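Local coordinates for protein thioredoxin Reductase (Burkholderia cenocepacia, PDB 4F82) that probably reduces hydrogen peroxide and organic hydroperoxides as a thiol-specific peroxidase of the Prx5 type, protecting the cell from oxidative stress, at residues I83-C88 with K109-A114. Numbering follows the deposited sequence.
Sequences IDEIWC and KVRMMA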
loop_
_atom_site.group_PDB
_atom_site.type_symbol
_atom_site.label_atom_id
_atom_site.label_comp_id
_atom_site.label_asym_id
_atom_site.label_seq_id
_atom_site.Cartn_x
_atom_site.Cartn_y
_atom_site.Cartn_z
ATOM N N ILE A 83 19.458 22.331 2.676
ATOM C CA ILE A 83 18.837 21.156 2.062
ATOM C C ILE A 83 17.881 21.590 0.961
ATOM O O ILE A 83 16.993 22.424 1.195
ATOM C CB ILE A 83 18.047 20.284 3.121
ATOM C CG1 ILE A 83 19.008 19.780 4.225
ATOM C CG2 ILE A 83 17.217 19.155 2.428
ATOM C CD1 ILE A 83 20.128 18.808 3.735
ATOM N N ASP A 84 18.033 21.007 -0.227
ATOM C CA ASP A 84 17.228 21.397 -1.386
ATOM C C ASP A 84 15.885 20.718 -1.408
ATOM O O ASP A 84 14.864 21.368 -1.729
ATOM C CB ASP A 84 17.966 21.043 -2.672
ATOM C CG ASP A 84 19.179 21.909 -2.881
ATOM O OD1 ASP A 84 19.026 23.139 -2.754
ATOM O OD2 ASP A 84 20.280 21.363 -3.172
ATOM N N GLU A 85 15.895 19.423 -1.095
ATOM C CA GLU A 85 14.664 18.616 -1.027
ATOM C C GLU A 85 14.611 17.653 0.141
ATOM O O GLU A 85 15.644 17.104 0.581
ATOM C CB GLU A 85 14.434 17.827 -2.320
ATOM C CG GLU A 85 14.334 18.746 -3.544
ATOM C CD GLU A 85 14.101 17.999 -4.841
ATOM O OE1 GLU A 85 14.114 18.659 -5.904
ATOM O OE2 GLU A 85 13.919 16.755 -4.820
ATOM N N ILE A 86 13.392 17.421 0.616
ATOM C CA ILE A 86 13.163 16.374 1.624
ATOM C C ILE A 86 12.235 15.325 1.018
ATOM O O ILE A 86 11.122 15.643 0.606
ATOM C CB ILE A 86 12.500 16.932 2.885
ATOM C CG1 ILE A 86 13.372 17.989 3.572
ATOM C CG2 ILE A 86 12.255 15.818 3.883
ATOM C CD1 ILE A 86 12.537 18.969 4.496
ATOM N N TRP A 87 12.692 14.083 0.924
ATOM C CA TRP A 87 11.831 13.018 0.411
ATOM C C TRP A 87 11.394 12.059 1.508
ATOM O O TRP A 87 12.166 11.704 2.390
ATOM C CB TRP A 87 12.588 12.170 -0.595
ATOM C CG TRP A 87 13.157 12.862 -1.801
ATOM C CD1 TRP A 87 13.137 14.199 -2.135
ATOM C CD2 TRP A 87 13.889 12.194 -2.807
ATOM N NE1 TRP A 87 13.812 14.393 -3.347
ATOM C CE2 TRP A 87 14.298 13.170 -3.762
ATOM C CE3 TRP A 87 14.240 10.839 -3.001
ATOM C CZ2 TRP A 87 15.010 12.826 -4.922
ATOM C CZ3 TRP A 87 14.969 10.500 -4.149
ATOM C CH2 TRP A 87 15.342 11.497 -5.095
ATOM N N CYS A 88 10.150 11.640 1.457
ATOM C CA CYS A 88 9.712 10.490 2.258
ATOM C C CYS A 88 9.638 9.270 1.334
ATOM O O CYS A 88 8.854 9.246 0.377
ATOM C CB CYS A 88 8.353 10.755 2.885
ATOM S SG CYS A 88 7.661 9.286 3.733
ATOM N N LYS A 109 6.803 20.712 0.801
ATOM C CA LYS A 109 7.718 20.536 1.937
ATOM C C LYS A 109 8.402 19.189 1.933
ATOM O O LYS A 109 9.591 19.091 2.183
ATOM C CB LYS A 109 7.010 20.787 3.281
ATOM C CG LYS A 109 6.288 22.146 3.325
ATOM C CD LYS A 109 6.251 22.726 4.731
ATOM C CE LYS A 109 5.515 24.076 4.766
ATOM N NZ LYS A 109 4.086 23.937 4.337
ATOM N N VAL A 110 7.656 18.136 1.661
ATOM C CA VAL A 110 8.239 16.810 1.648
ATOM C C VAL A 110 7.663 16.155 0.404
ATOM O O VAL A 110 6.427 16.148 0.239
ATOM C CB VAL A 110 7.812 16.014 2.902
ATOM C CG1 VAL A 110 8.352 14.585 2.819
ATOM C CG2 VAL A 110 8.299 16.730 4.165
ATOM N N ARG A 111 8.537 15.664 -0.489
ATOM C CA ARG A 111 8.121 14.899 -1.665
ATOM C C ARG A 111 7.797 13.478 -1.196
ATOM O O ARG A 111 8.608 12.847 -0.478
ATOM C CB ARG A 111 9.235 14.848 -2.678
ATOM C CG ARG A 111 9.601 16.210 -3.269
ATOM C CD ARG A 111 10.666 16.075 -4.340
ATOM N NE ARG A 111 10.124 15.395 -5.515
ATOM C CZ ARG A 111 10.861 14.961 -6.538
ATOM N NH1 ARG A 111 12.180 15.151 -6.534
ATOM N NH2 ARG A 111 10.285 14.360 -7.582
ATOM N N MET A 112 6.612 12.991 -1.559
ATOM C CA MET A 112 6.170 11.636 -1.203
ATOM C C MET A 112 6.534 10.676 -2.336
ATOM O O MET A 112 5.839 10.592 -3.361
ATOM C CB MET A 112 4.665 11.634 -0.926
ATOM C CG MET A 112 4.278 12.686 0.144
ATOM S SD MET A 112 5.097 12.492 1.778
ATOM C CE MET A 112 4.246 11.041 2.459
ATOM N N MET A 113 7.657 9.988 -2.139
ATOM C CA MET A 113 8.302 9.183 -3.170
ATOM C C MET A 113 7.973 7.688 -2.992
ATOM O O MET A 113 8.477 6.995 -2.085
ATOM C CB MET A 113 9.809 9.456 -3.178
ATOM C CG MET A 113 10.183 10.963 -3.328
ATOM S SD MET A 113 9.702 11.543 -4.950
ATOM C CE MET A 113 11.151 11.057 -5.857
ATOM N N ALA A 114 7.103 7.206 -3.880
ATOM C CA ALA A 114 6.606 5.833 -3.848
ATOM C C ALA A 114 7.673 4.857 -4.338
ATOM O O ALA A 114 8.157 4.973 -5.458
ATOM C CB ALA A 114 5.384 5.740 -4.769
HETATM O O HOH W 1 11.257 18.922 -0.781
#
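Glu-85 OE2 is gripped by two donors. Arg-111 NH1 forms a salt bridge with it at 2.9 Å, reaching its syn side from 27° out of the carboxylate plane, while Trp-87 NE1 gives a nearly straight bond of 2.8 Å to its anti lone pair. The bond from NE1 helps to hold the rotation of the indole, beside which the arginine chain runs in the same direction. A bend at chi3 (69°) swings the guanidinium toward the acid, and Gln-44 and Glu-23 hold its NH1 and NH2. Met-113 folds over one face of the Trp-87 indole, its CE making a CH-pi contact 4.0 Å from the six-membered ring centroid, its SD a more distant Met-aromatic one above the five-membered ring. On the other face of the sheet, Cys-88 CB packs against Val-110 CG1 at 3.8 Å; the Cys-88 side chain lies about 7 Å from that of Cys-63, the probable sulfenic acid-forming cysteine. Between these two layers the strands pair in parallel, Cys-88 N bonding to Arg-111 O. They belong to a beta-alpha-beta unit of the thioredoxin-like fold: helix 94-103 connects them and sets Trp-100 against Cys-88, helix 61-80 covers Ile-86, and strands 49-55 and 20-25 continue the sheet.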